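Local coordinates for protein CrmK (Actinoalloteichus sp. WH1-2216-6, PDB 5I1V) that carries covalently bound FAD and probably acts as an oxidase that recycles shunt products in caerulomycin biosynthesis, at residues S82-V87 with I197-L202; G88-E91 with F96-E99; R35-Y38 with Q42-E45. All blocks are in the same frame, centred on the assembly; numbering follows the deposited sequence.

Interaction 1: residues S82-V87 with I197-L202; sequences SSMSHV and ITRYWL. With FAD (flavin-adenine dinucleotide), chain E.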
ATOM      1  N   SER A  82      16.564   2.007   0.480  1.00 20.06           N
ATOM      2  CA  SER A  82      15.213   2.508   0.168  1.00 21.52           C
ATOM      3  C   SER A  82      15.171   3.852  -0.551  1.00 24.62           C
ATOM      4  O   SER A  82      14.215   4.125  -1.248  1.00 25.09           O
ATOM      5  CB  SER A  82      14.342   2.532   1.446  1.00 22.27           C
ATOM      6  OG  SER A  82      14.967   3.305   2.441  1.00 24.77           O
ATOM      7  N   SER A  83      16.226   4.659  -0.473  1.00 22.96           N
ATOM      8  CA  SER A  83      16.293   5.894  -1.245  1.00 25.77           C
ATOM      9  C   SER A  83      16.842   5.718  -2.678  1.00 25.39           C
ATOM     10  O   SER A  83      16.976   6.689  -3.378  1.00 27.01           O
ATOM     11  CB  SER A  83      17.119   6.957  -0.487  1.00 27.41           C
ATOM     12  OG  SER A  83      16.556   7.209   0.825  1.00 29.14           O
ATOM     13  N   MET A  84      17.184   4.508  -3.097  1.00 21.94           N
ATOM     14  CA  MET A  84      17.572   4.225  -4.476  1.00 22.46           C
ATOM     15  C   MET A  84      16.454   3.366  -5.084  1.00 20.83           C
ATOM     16  O   MET A  84      16.519   2.149  -5.067  1.00 20.05           O
ATOM     17  CB  MET A  84      18.922   3.458  -4.505  1.00 24.58           C
ATOM     18  CG  MET A  84      20.103   4.279  -3.998  1.00 24.07           C
ATOM     19  SD  MET A  84      21.687   3.428  -3.931  1.00 27.02           S
ATOM     20  CE  MET A  84      21.951   2.878  -5.611  1.00 26.56           C
ATOM     21  N   SER A  85      15.413   4.023  -5.577  1.00 19.47           N
ATOM     22  CA  SER A  85      14.233   3.316  -6.066  1.00 20.73           C
ATOM     23  C   SER A  85      13.864   3.721  -7.495  1.00 19.93           C
ATOM     24  O   SER A  85      12.742   3.518  -7.940  1.00 20.49           O
ATOM     25  CB  SER A  85      13.074   3.571  -5.117  1.00 22.61           C
ATOM     26  OG  SER A  85      12.841   4.989  -5.132  1.00 23.37           O
ATOM     27  N   HIS A  86      14.814   4.298  -8.247  1.00 21.14           N
ATOM     28  CA  HIS A  86      14.527   4.599  -9.615  1.00 21.96           C
ATOM     29  C   HIS A  86      14.105   3.379 -10.441  1.00 19.60           C
ATOM     30  O   HIS A  86      14.742   2.324 -10.359  1.00 17.57           O
ATOM     31  CB  HIS A  86      15.739   5.270 -10.261  1.00 25.98           C
ATOM     32  CG  HIS A  86      15.551   5.526 -11.711  1.00 30.32           C
ATOM     33  ND1 HIS A  86      14.769   6.562 -12.176  1.00 36.77           N
ATOM     34  CD2 HIS A  86      15.999   4.867 -12.803  1.00 33.65           C
ATOM     35  CE1 HIS A  86      14.768   6.546 -13.498  1.00 34.70           C
ATOM     36  NE2 HIS A  86      15.515   5.534 -13.902  1.00 34.74           N
ATOM     37  N   VAL A  87      13.064   3.551 -11.271  1.00 20.03           N
ATOM     38  CA  VAL A  87      12.615   2.565 -12.294  1.00 21.53           C
ATOM     39  C   VAL A  87      12.461   3.332 -13.625  1.00 23.27           C
ATOM     40  O   VAL A  87      11.831   4.373 -13.658  1.00 21.77           O
ATOM     41  CB  VAL A  87      11.259   1.936 -11.915  1.00 23.82           C
ATOM     42  CG1 VAL A  87      10.727   1.024 -13.012  1.00 23.44           C
ATOM     43  CG2 VAL A  87      11.399   1.142 -10.632  1.00 25.55           C
ATOM     44  N   ILE A 197      23.839  -5.513  -4.467  1.00 17.12           N
ATOM     45  CA  ILE A 197      23.202  -5.262  -5.749  1.00 17.59           C
ATOM     46  C   ILE A 197      22.713  -3.820  -5.749  1.00 16.55           C
ATOM     47  O   ILE A 197      21.920  -3.470  -4.889  1.00 16.50           O
ATOM     48  CB  ILE A 197      21.992  -6.211  -5.963  1.00 18.20           C
ATOM     49  CG1 ILE A 197      22.465  -7.655  -5.963  1.00 19.58           C
ATOM     50  CG2 ILE A 197      21.250  -5.944  -7.275  1.00 18.52           C
ATOM     51  CD1 ILE A 197      21.368  -8.581  -5.472  1.00 21.79           C
ATOM     52  N   THR A 198      23.157  -2.989  -6.694  1.00 15.56           N
ATOM     53  CA  THR A 198      22.655  -1.639  -6.756  1.00 16.13           C
ATOM     54  C   THR A 198      21.474  -1.478  -7.751  1.00 16.42           C
ATOM     55  O   THR A 198      20.548  -0.627  -7.558  1.00 15.55           O
ATOM     56  CB  THR A 198      23.807  -0.677  -7.079  1.00 18.60           C
ATOM     57  OG1 THR A 198      24.497  -1.146  -8.204  1.00 19.25           O
ATOM     58  CG2 THR A 198      24.764  -0.646  -5.909  1.00 19.75           C
ATOM     59  N   ARG A 199      21.493  -2.241  -8.839  1.00 16.01           N
ATOM     60  CA  ARG A 199      20.417  -2.139  -9.829  1.00 17.88           C
ATOM     61  C   ARG A 199      20.407  -3.374 -10.706  1.00 16.43           C
ATOM     62  O   ARG A 199      21.378  -4.066 -10.805  1.00 16.38           O
ATOM     63  CB  ARG A 199      20.523  -0.860 -10.705  1.00 19.78           C
ATOM     64  CG  ARG A 199      21.783  -0.780 -11.521  1.00 20.67           C
ATOM     65  CD  ARG A 199      22.198   0.656 -11.910  1.00 22.39           C
ATOM     66  NE  ARG A 199      22.704   1.390 -10.769  1.00 25.91           N
ATOM     67  CZ  ARG A 199      22.166   2.500 -10.271  1.00 28.20           C
ATOM     68  NH1 ARG A 199      21.163   3.091 -10.886  1.00 29.37           N
ATOM     69  NH2 ARG A 199      22.674   3.044  -9.180  1.00 28.09           N
ATOM     70  N   TYR A 200      19.278  -3.610 -11.340  1.00 15.98           N
ATOM     71  CA  TYR A 200      19.038  -4.765 -12.200  1.00 17.38           C
ATOM     72  C   TYR A 200      18.570  -4.158 -13.510  1.00 16.20           C
ATOM     73  O   TYR A 200      17.973  -3.058 -13.527  1.00 17.62           O
ATOM     74  CB  TYR A 200      17.861  -5.619 -11.703  1.00 18.54           C
ATOM     75  CG  TYR A 200      17.963  -6.327 -10.390  1.00 19.75           C
ATOM     76  CD1 TYR A 200      18.572  -7.564 -10.323  1.00 20.50           C
ATOM     77  CD2 TYR A 200      17.388  -5.807  -9.224  1.00 20.61           C
ATOM     78  CE1 TYR A 200      18.622  -8.300  -9.147  1.00 23.16           C
ATOM     79  CE2 TYR A 200      17.443  -6.532  -8.015  1.00 21.90           C
ATOM     80  CZ  TYR A 200      18.055  -7.789  -7.989  1.00 24.80           C
ATOM     81  OH  TYR A 200      18.125  -8.575  -6.848  1.00 24.93           O
ATOM     82  N   TRP A 201      18.755  -4.891 -14.574  1.00 16.85           N
ATOM     83  CA  TRP A 201      18.172  -4.556 -15.862  1.00 17.12           C
ATOM     84  C   TRP A 201      17.328  -5.728 -16.327  1.00 16.84           C
ATOM     85  O   TRP A 201      17.785  -6.873 -16.386  1.00 17.03           O
ATOM     86  CB  TRP A 201      19.259  -4.245 -16.904  1.00 16.98           C
ATOM     87  CG  TRP A 201      19.900  -2.899 -16.760  1.00 18.36           C
ATOM     88  CD1 TRP A 201      19.482  -1.735 -17.284  1.00 20.22           C
ATOM     89  CD2 TRP A 201      21.080  -2.602 -16.003  1.00 18.42           C
ATOM     90  NE1 TRP A 201      20.342  -0.708 -16.929  1.00 21.56           N
ATOM     91  CE2 TRP A 201      21.333  -1.220 -16.142  1.00 20.26           C
ATOM     92  CE3 TRP A 201      21.959  -3.372 -15.263  1.00 18.72           C
ATOM     93  CZ2 TRP A 201      22.450  -0.599 -15.573  1.00 20.83           C
ATOM     94  CZ3 TRP A 201      23.062  -2.760 -14.674  1.00 19.75           C
ATOM     95  CH2 TRP A 201      23.308  -1.392 -14.852  1.00 20.79           C
ATOM     96  N   LEU A 202      16.095  -5.415 -16.739  1.00 17.13           N
ATOM     97  CA  LEU A 202      15.169  -6.395 -17.149  1.00 18.34           C
ATOM     98  C   LEU A 202      14.783  -6.255 -18.608  1.00 19.01           C
ATOM     99  O   LEU A 202      14.427  -5.170 -19.059  1.00 19.26           O
ATOM    100  CB  LEU A 202      13.891  -6.315 -16.292  1.00 19.39           C
ATOM    101  CG  LEU A 202      14.084  -6.374 -14.770  1.00 23.59           C
ATOM    102  CD1 LEU A 202      12.783  -6.043 -14.059  1.00 24.63           C
ATOM    103  CD2 LEU A 202      14.529  -7.742 -14.339  1.00 23.64           C
TER
HETATM  104  PA  FAD E 600      15.292  -7.569   2.715  1.00 17.22           P
HETATM  105  O1A FAD E 600      14.819  -8.008   4.078  1.00 15.45           O
HETATM  106  O2A FAD E 600      15.693  -6.128   2.596  1.00 14.76           O
HETATM  107  O5B FAD E 600      16.457  -8.499   2.221  1.00 16.74           O
HETATM  108  C5B FAD E 600      16.296  -9.899   2.016  1.00 16.98           C
HETATM  109  C4B FAD E 600      17.681 -10.558   1.963  1.00 16.83           C
HETATM  110  O4B FAD E 600      18.314 -10.092   0.755  1.00 17.68           O
HETATM  111  C3B FAD E 600      18.668 -10.221   3.061  1.00 17.71           C
HETATM  112  O3B FAD E 600      19.594 -11.288   3.168  1.00 20.41           O
HETATM  113  C2B FAD E 600      19.387  -9.014   2.527  1.00 16.90           C
HETATM  114  O2B FAD E 600      20.602  -8.622   3.174  1.00 18.02           O
HETATM  115  C1B FAD E 600      19.477  -9.349   1.034  1.00 16.12           C
HETATM  116  N9A FAD E 600      19.424  -8.130   0.187  1.00 15.71           N
HETATM  117  C8A FAD E 600      18.505  -7.117   0.181  1.00 15.31           C
HETATM  118  N7A FAD E 600      18.904  -6.127  -0.683  1.00 15.00           N
HETATM  119  C5A FAD E 600      20.044  -6.540  -1.197  1.00 14.11           C
HETATM  120  C6A FAD E 600      20.932  -5.966  -2.177  1.00 15.12           C
HETATM  121  N6A FAD E 600      20.574  -4.814  -2.709  1.00 14.87           N
HETATM  122  N1A FAD E 600      22.040  -6.654  -2.474  1.00 15.51           N
HETATM  123  C2A FAD E 600      22.362  -7.820  -1.873  1.00 16.59           C
HETATM  124  N3A FAD E 600      21.550  -8.452  -0.988  1.00 16.01           N
HETATM  125  C4A FAD E 600      20.429  -7.787  -0.609  1.00 14.81           C
HETATM  126  N1  FAD E 600       8.554 -13.752  -2.989  1.00 25.95           N
HETATM  127  C2  FAD E 600       8.089 -14.199  -4.179  1.00 29.03           C
HETATM  128  O2  FAD E 600       8.855 -14.761  -4.971  1.00 30.05           O
HETATM  129  N3  FAD E 600       6.802 -14.061  -4.564  1.00 29.79           N
HETATM  130  C4  FAD E 600       5.856 -13.515  -3.811  1.00 25.46           C
HETATM  131  O4  FAD E 600       4.689 -13.379  -4.233  1.00 25.44           O
HETATM  132  C4X FAD E 600       6.254 -12.989  -2.513  1.00 25.81           C
HETATM  133  N5  FAD E 600       5.341 -12.413  -1.686  1.00 26.47           N
HETATM  134  C5X FAD E 600       5.770 -11.849  -0.546  1.00 25.88           C
HETATM  135  C6  FAD E 600       4.883 -11.111   0.238  1.00 26.68           C
HETATM  136  C7  FAD E 600       5.251 -10.509   1.441  1.00 25.67           C
HETATM  137  C7M FAD E 600       4.218  -9.708   2.242  1.00 26.17           C
HETATM  138  C8  FAD E 600       6.658 -10.680   1.865  1.00 23.51           C
HETATM  139  C8M FAD E 600       7.155 -10.093   3.157  1.00 22.91           C
HETATM  140  C9  FAD E 600       7.569 -11.420   1.103  1.00 23.02           C
HETATM  141  C9A FAD E 600       7.176 -12.010  -0.096  1.00 23.36           C
HETATM  142  N10 FAD E 600       8.068 -12.739  -0.891  1.00 21.51           N
HETATM  143  C10 FAD E 600       7.652 -13.202  -2.126  1.00 24.11           C
HETATM  144  C1' FAD E 600       9.385 -13.143  -0.399  1.00 19.85           C
HETATM  145  C2' FAD E 600      10.430 -12.161  -0.821  1.00 18.81           C
HETATM  146  O2' FAD E 600      10.787 -12.431  -2.162  1.00 21.00           O
HETATM  147  C3' FAD E 600      11.627 -12.181   0.070  1.00 18.22           C
HETATM  148  O3' FAD E 600      11.199 -11.889   1.429  1.00 17.92           O
HETATM  149  C4' FAD E 600      12.708 -11.192  -0.416  1.00 18.50           C
HETATM  150  O4' FAD E 600      13.972 -11.693   0.018  1.00 19.37           O
HETATM  151  C5' FAD E 600      12.450  -9.802   0.130  1.00 18.50           C
HETATM  152  O5' FAD E 600      13.424  -8.917  -0.424  1.00 17.14           O
HETATM  153  P   FAD E 600      13.562  -7.512   0.299  1.00 17.24           P
HETATM  154  O1P FAD E 600      12.228  -6.884   0.472  1.00 18.16           O
HETATM  155  O2P FAD E 600      14.640  -6.715  -0.365  1.00 17.95           O
HETATM  156  O3P FAD E 600      14.079  -7.966   1.766  1.00 17.24           O
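In the FAD-binding domain of this PCMH-type flavoenzyme, Met84, in the loop that follows strand 77-80, reaches across to Thr198 and Arg199 of strand 196-202, the strand whose Ile197 holds the adenine of FAD. The touching is done by a single methyl group. CE of Met84 lies 3.6 Å from NH2 of Arg199, meeting the guanidinium obliquely, and 4.2 Å from the carbonyl O of Thr198. The methionine chain runs straight through CG and then bends at SD (chi3 57°), which carries the methyl over to the arginine, and the two side chains cross at about a right angle. The arginine chain bends at chi3 (72°), and its end comes nearer to Met84 than its first bond would suggest; its guanidinium is gripped from outside the contact by salt bridges to Glu97, Glu99 and Glu156 and by a hydrogen bond to Thr40. One residue before Thr198, the backbone of Ile197 pairs with the adenine through two nearly straight bonds: its N donates to N1A of FAD at 2.9 Å, and its O accepts from N6A of FAD at 2.9 Å. The Ile197 side chain adds apolar contact, CD1 lying 3.8 Å from C2A of FAD. This pairing of backbone and base suits adenine and would probably not suit guanine, which has a protonated N1 and a carbonyl in place of the amino group. No hydrogen bond crosses between the two segments; their contact is van der Waals, a methyl against a guanidinium that probably offsets part of the negative charge of the three carboxylates clustered round it.

Interaction 2: residues G88-E91 with F96-E99; sequences GYDE and FEVE
Gly88 and Glu97 are joined by two backbone hydrogen bonds, forming the hydrogen-bonded pair of an antiparallel hairpin. Glu97 N donates to Gly88 O at 2.6 Å, a short bond that meets the carbonyl almost end-on, with a C=O...N angle of 175°. The return bond, from Gly88 N to Glu97 O, is 3.0 Å long and lies in the carbonyl plane. Gly88 O also takes a CA-H...O contact from Phe96, so one carbonyl serves two successive residues of the opposing strand. Beyond the backbone the polar chemistry is less comfortable: OD2 of Asp90 and OE1 of Glu97 come within 4.3 Å, like charges with no bond between them. Each carboxylate has its own partner elsewhere, Asp90 in the indole N-H of Trp201 and Glu97 in Arg199, which would be expected to offset the repulsion. At the next register, Tyr89 and Phe96 make a non-hydrogen-bonded pair with CA atoms 4.2 Å apart, and their rings lie together on one face of the sheet. They form an edge-to-face pair, centroids 5.0 Å apart and planes at 59°. The edge belongs to Tyr89, whose CD1 sits 3.7 Å above the centre of the Phe96 ring; with CG anti to the backbone N (chi1 -166°), the tyrosine ring is brought over its neighbour. The tyrosine hydroxyl is bonded to the backbone of Asp210. This aromatic face is packed against helices 104-115 and 212-215, where Tyr115 adds another edge-to-face partner for Phe96. Strand 87-90 is an edge strand of the five-stranded sheet within this chain, and strand 95-99 joins it to strand 196-202.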
ATOM      1  N   GLY A  88      13.115   2.874 -14.676  1.00 23.21           N
ATOM      2  CA  GLY A  88      13.145   3.615 -15.942  1.00 27.58           C
ATOM      3  C   GLY A  88      13.698   2.736 -17.049  1.00 27.33           C
ATOM      4  O   GLY A  88      14.413   1.791 -16.776  1.00 28.57           O
ATOM      5  N   TYR A  89      13.356   3.028 -18.290  1.00 25.33           N
ATOM      6  CA  TYR A  89      13.985   2.361 -19.434  1.00 23.68           C
ATOM      7  C   TYR A  89      15.340   2.953 -19.744  1.00 24.00           C
ATOM      8  O   TYR A  89      15.485   4.150 -19.786  1.00 25.71           O
ATOM      9  CB  TYR A  89      13.159   2.563 -20.689  1.00 24.02           C
ATOM     10  CG  TYR A  89      13.546   1.656 -21.826  1.00 24.46           C
ATOM     11  CD1 TYR A  89      13.475   0.270 -21.675  1.00 23.46           C
ATOM     12  CD2 TYR A  89      13.953   2.177 -23.076  1.00 24.84           C
ATOM     13  CE1 TYR A  89      13.749  -0.574 -22.713  1.00 23.62           C
ATOM     14  CE2 TYR A  89      14.267   1.316 -24.132  1.00 24.69           C
ATOM     15  CZ  TYR A  89      14.160  -0.045 -23.942  1.00 24.20           C
ATOM     16  OH  TYR A  89      14.418  -0.951 -24.985  1.00 25.70           O
ATOM     17  N   ASP A  90      16.322   2.087 -19.911  1.00 23.87           N
ATOM     18  CA  ASP A  90      17.691   2.439 -20.218  1.00 26.28           C
ATOM     19  C   ASP A  90      17.875   2.156 -21.723  1.00 28.38           C
ATOM     20  O   ASP A  90      17.986   0.972 -22.170  1.00 25.82           O
ATOM     21  CB  ASP A  90      18.621   1.588 -19.351  1.00 24.72           C
ATOM     22  CG  ASP A  90      20.118   1.920 -19.536  1.00 29.73           C
ATOM     23  OD1 ASP A  90      20.532   2.418 -20.598  1.00 30.52           O
ATOM     24  OD2 ASP A  90      20.902   1.607 -18.604  1.00 30.94           O
ATOM     25  N   GLU A  91      17.835   3.235 -22.511  1.00 32.85           N
ATOM     26  CA  GLU A  91      17.950   3.128 -23.973  1.00 37.78           C
ATOM     27  C   GLU A  91      19.227   2.477 -24.445  1.00 37.31           C
ATOM     28  O   GLU A  91      19.240   1.794 -25.450  1.00 37.86           O
ATOM     29  CB  GLU A  91      17.890   4.510 -24.626  1.00 44.59           C
ATOM     30  CG  GLU A  91      16.490   5.079 -24.721  1.00 52.23           C
ATOM     31  CD  GLU A  91      16.321   5.970 -25.941  1.00 60.60           C
ATOM     32  OE1 GLU A  91      16.009   7.166 -25.769  1.00 67.55           O
ATOM     33  OE2 GLU A  91      16.510   5.475 -27.073  1.00 68.68           O
ATOM     34  N   PHE A  96      14.846  -2.343 -18.968  1.00 17.71           N
ATOM     35  CA  PHE A  96      14.366  -1.560 -17.854  1.00 18.08           C
ATOM     36  C   PHE A  96      15.327  -1.589 -16.655  1.00 18.73           C
ATOM     37  O   PHE A  96      15.641  -2.679 -16.126  1.00 18.25           O
ATOM     38  CB  PHE A  96      12.972  -2.000 -17.439  1.00 18.02           C
ATOM     39  CG  PHE A  96      11.956  -1.717 -18.474  1.00 17.97           C
ATOM     40  CD1 PHE A  96      11.355  -0.477 -18.568  1.00 19.48           C
ATOM     41  CD2 PHE A  96      11.627  -2.705 -19.395  1.00 18.81           C
ATOM     42  CE1 PHE A  96      10.440  -0.248 -19.587  1.00 20.43           C
ATOM     43  CE2 PHE A  96      10.710  -2.472 -20.368  1.00 18.90           C
ATOM     44  CZ  PHE A  96      10.111  -1.266 -20.470  1.00 18.94           C
ATOM     45  N   GLU A  97      15.772  -0.406 -16.231  1.00 17.35           N
ATOM     46  CA  GLU A  97      16.644  -0.284 -15.053  1.00 18.43           C
ATOM     47  C   GLU A  97      15.789  -0.201 -13.803  1.00 19.40           C
ATOM     48  O   GLU A  97      14.860   0.604 -13.731  1.00 20.86           O
ATOM     49  CB  GLU A  97      17.484   0.956 -15.173  1.00 20.13           C
ATOM     50  CG  GLU A  97      18.627   1.071 -14.173  1.00 24.96           C
ATOM     51  CD  GLU A  97      19.323   2.454 -14.259  1.00 32.03           C
ATOM     52  OE1 GLU A  97      18.932   3.223 -15.143  1.00 33.11           O
ATOM     53  OE2 GLU A  97      20.189   2.801 -13.410  1.00 32.88           O
ATOM     54  N   VAL A  98      16.098  -1.048 -12.837  1.00 19.15           N
ATOM     55  CA  VAL A  98      15.369  -1.105 -11.595  1.00 18.13           C
ATOM     56  C   VAL A  98      16.387  -1.030 -10.463  1.00 16.92           C
ATOM     57  O   VAL A  98      17.102  -2.006 -10.217  1.00 17.17           O
ATOM     58  CB  VAL A  98      14.539  -2.407 -11.456  1.00 18.28           C
ATOM     59  CG1 VAL A  98      13.816  -2.469 -10.102  1.00 18.74           C
ATOM     60  CG2 VAL A  98      13.493  -2.590 -12.558  1.00 18.51           C
ATOM     61  N   GLU A  99      16.430   0.085  -9.750  1.00 15.57           N
ATOM     62  CA  GLU A  99      17.285   0.186  -8.533  1.00 16.75           C
ATOM     63  C   GLU A  99      16.834  -0.772  -7.455  1.00 17.53           C
ATOM     64  O   GLU A  99      15.633  -1.088  -7.364  1.00 16.72           O
ATOM     65  CB  GLU A  99      17.377   1.622  -8.018  1.00 18.35           C
ATOM     66  CG  GLU A  99      18.377   2.373  -8.865  1.00 20.66           C
ATOM     67  CD  GLU A  99      18.529   3.856  -8.544  1.00 25.54           C
ATOM     68  OE1 GLU A  99      17.692   4.397  -7.773  1.00 27.78           O
ATOM     69  OE2 GLU A  99      19.505   4.469  -9.060  1.00 25.19           O
TER

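Interaction 3: residues R35-Y38 with Q42-E45; sequences RLPY and QVVE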
ATOM      1  N   ARG A  35      23.231   3.335   7.147  1.00 16.60           N
ATOM      2  CA  ARG A  35      23.723   4.247   6.131  1.00 17.14           C
ATOM      3  C   ARG A  35      22.682   4.208   4.993  1.00 18.00           C
ATOM      4  O   ARG A  35      22.308   3.127   4.587  1.00 17.07           O
ATOM      5  CB  ARG A  35      25.113   3.773   5.668  1.00 18.72           C
ATOM      6  CG  ARG A  35      25.707   4.573   4.502  1.00 20.46           C
ATOM      7  CD  ARG A  35      26.041   5.987   4.833  1.00 22.17           C
ATOM      8  NE  ARG A  35      27.000   6.092   5.940  1.00 26.81           N
ATOM      9  CZ  ARG A  35      28.298   5.851   5.835  1.00 24.83           C
ATOM     10  NH1 ARG A  35      28.845   5.497   4.675  1.00 25.38           N
ATOM     11  NH2 ARG A  35      29.060   5.984   6.890  1.00 27.42           N
ATOM     12  N   LEU A  36      22.174   5.360   4.544  1.00 16.99           N
ATOM     13  CA  LEU A  36      21.252   5.428   3.400  1.00 20.01           C
ATOM     14  C   LEU A  36      21.944   6.143   2.223  1.00 18.65           C
ATOM     15  O   LEU A  36      22.000   7.368   2.224  1.00 19.65           O
ATOM     16  CB  LEU A  36      20.009   6.215   3.782  1.00 22.43           C
ATOM     17  CG  LEU A  36      19.068   5.722   4.908  1.00 29.22           C
ATOM     18  CD1 LEU A  36      17.665   5.431   4.382  1.00 33.97           C
ATOM     19  CD2 LEU A  36      19.546   4.541   5.680  1.00 31.62           C
ATOM     20  N   PRO A  37      22.521   5.377   1.279  1.00 17.37           N
ATOM     21  CA  PRO A  37      23.194   5.947   0.114  1.00 17.86           C
ATOM     22  C   PRO A  37      22.210   6.324  -0.997  1.00 19.04           C
ATOM     23  O   PRO A  37      21.083   5.821  -1.046  1.00 17.43           O
ATOM     24  CB  PRO A  37      24.141   4.842  -0.303  1.00 18.15           C
ATOM     25  CG  PRO A  37      23.496   3.607   0.170  1.00 18.23           C
ATOM     26  CD  PRO A  37      22.632   3.932   1.314  1.00 16.91           C
ATOM     27  N   TYR A  38      22.666   7.196  -1.902  1.00 19.72           N
ATOM     28  CA  TYR A  38      21.842   7.665  -2.996  1.00 22.24           C
ATOM     29  C   TYR A  38      22.434   7.248  -4.359  1.00 23.18           C
ATOM     30  O   TYR A  38      21.810   7.494  -5.374  1.00 24.54           O
ATOM     31  CB  TYR A  38      21.711   9.230  -2.955  1.00 23.24           C
ATOM     32  CG  TYR A  38      20.967   9.708  -1.740  1.00 24.69           C
ATOM     33  CD1 TYR A  38      19.584   9.561  -1.658  1.00 26.51           C
ATOM     34  CD2 TYR A  38      21.641  10.247  -0.638  1.00 23.74           C
ATOM     35  CE1 TYR A  38      18.889   9.955  -0.536  1.00 28.62           C
ATOM     36  CE2 TYR A  38      20.960  10.645   0.503  1.00 24.81           C
ATOM     37  CZ  TYR A  38      19.573  10.492   0.554  1.00 26.59           C
ATOM     38  OH  TYR A  38      18.867  10.862   1.671  1.00 27.05           O
ATOM     39  N   GLN A  42      28.284   5.874  -3.409  1.00 21.04           N
ATOM     40  CA  GLN A  42      28.080   5.953  -1.975  1.00 20.20           C
ATOM     41  C   GLN A  42      27.937   4.529  -1.323  1.00 18.33           C
ATOM     42  O   GLN A  42      28.271   4.308  -0.142  1.00 17.32           O
ATOM     43  CB  GLN A  42      26.895   6.862  -1.710  1.00 20.78           C
ATOM     44  CG  GLN A  42      27.208   8.316  -1.919  1.00 21.75           C
ATOM     45  CD  GLN A  42      25.986   9.198  -1.747  1.00 23.56           C
ATOM     46  OE1 GLN A  42      24.888   8.717  -1.452  1.00 23.59           O
ATOM     47  NE2 GLN A  42      26.164  10.489  -1.940  1.00 24.45           N
ATOM     48  N   VAL A  43      27.435   3.575  -2.088  1.00 17.83           N
ATOM     49  CA  VAL A  43      27.375   2.187  -1.642  1.00 18.61           C
ATOM     50  C   VAL A  43      28.827   1.643  -1.530  1.00 19.65           C
ATOM     51  O   VAL A  43      29.227   1.062  -0.489  1.00 18.74           O
ATOM     52  CB  VAL A  43      26.514   1.345  -2.570  1.00 18.11           C
ATOM     53  CG1 VAL A  43      26.605  -0.122  -2.172  1.00 18.14           C
ATOM     54  CG2 VAL A  43      25.083   1.852  -2.572  1.00 17.88           C
ATOM     55  N   VAL A  44      29.641   1.896  -2.562  1.00 17.73           N
ATOM     56  CA  VAL A  44      31.046   1.513  -2.558  1.00 19.12           C
ATOM     57  C   VAL A  44      31.735   2.103  -1.324  1.00 19.34           C
ATOM     58  O   VAL A  44      32.530   1.415  -0.645  1.00 19.14           O
ATOM     59  CB  VAL A  44      31.774   1.981  -3.832  1.00 20.02           C
ATOM     60  CG1 VAL A  44      33.285   1.909  -3.678  1.00 23.06           C
ATOM     61  CG2 VAL A  44      31.322   1.146  -5.016  1.00 20.31           C
ATOM     62  N   GLU A  45      31.452   3.339  -1.033  1.00 18.38           N
ATOM     63  CA  GLU A  45      32.062   3.985   0.118  1.00 23.52           C
ATOM     64  C   GLU A  45      31.618   3.368   1.425  1.00 22.10           C
ATOM     65  O   GLU A  45      32.442   3.121   2.301  1.00 21.84           O
ATOM     66  CB  GLU A  45      31.758   5.473   0.105  1.00 30.29           C
ATOM     67  CG  GLU A  45      32.614   6.313   1.019  1.00 39.06           C
ATOM     68  CD  GLU A  45      32.161   7.778   1.031  1.00 47.55           C
ATOM     69  OE1 GLU A  45      31.680   8.304  -0.024  1.00 50.84           O
ATOM     70  OE2 GLU A  45      32.259   8.392   2.113  1.00 51.10           O
TER
HETATM   71  O   HOH W   1      28.043   6.012   2.017  1.00 21.64           O
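A side-chain-to-backbone hydrogen bond and a small apolar patch tie the end of strand 33-36 to the first turn of helix 40-52, across the short connection that links them. The amide oxygen OE1 of Gln42 accepts from Tyr38 N at 2.7 Å, the donor tilted 23° from the carbonyl plane. CG of Gln42 is anti to its carbonyl carbon (chi1 -74°) and the chain is extended beyond, which lays the amide alongside the connection; NE2 is used by the backbone of Arg4. Beside the amide bond, Pro37 packs its ring on the helix, CG lying 3.6 Å from CG2 of Val43 and CB 3.7 Å from CB of Gln42. A water molecule bridges NH1 of Arg35 to Gln42 O. Replacing Gln42 with an alanine would probably leave the Tyr38 N-H without its acceptor and the connection less firmly pinned to the helix. The Tyr38 hydroxyl reaches Asn114 of the second subunit. A strand running directly into a helix that packs back on it is a beta-alpha unit, here in the FAD-binding domain, with the side chain of Val43 about 8 Å from the bound FAD.

Interaction 1 is buried and carries the cofactor's adenine, whereas interactions 2 and 3 are only partly buried. Interactions 1 and 2 reach one sheet, since strands 196-202 and 95-99 are neighbours in it, and Arg199 joins the two contacts; interaction 2 is also nested in the chain loop closed by interaction 1. Interaction 3 belongs to a different sheet, yet touches interaction 1 where Met84 and Ser83 pack on Pro37 and Tyr38. The chemistry differs with place in the fold: backbone pairing dominates the hairpin, a glutamine amide the strand-helix connection, and a lone methyl the buried contact between loop and strand.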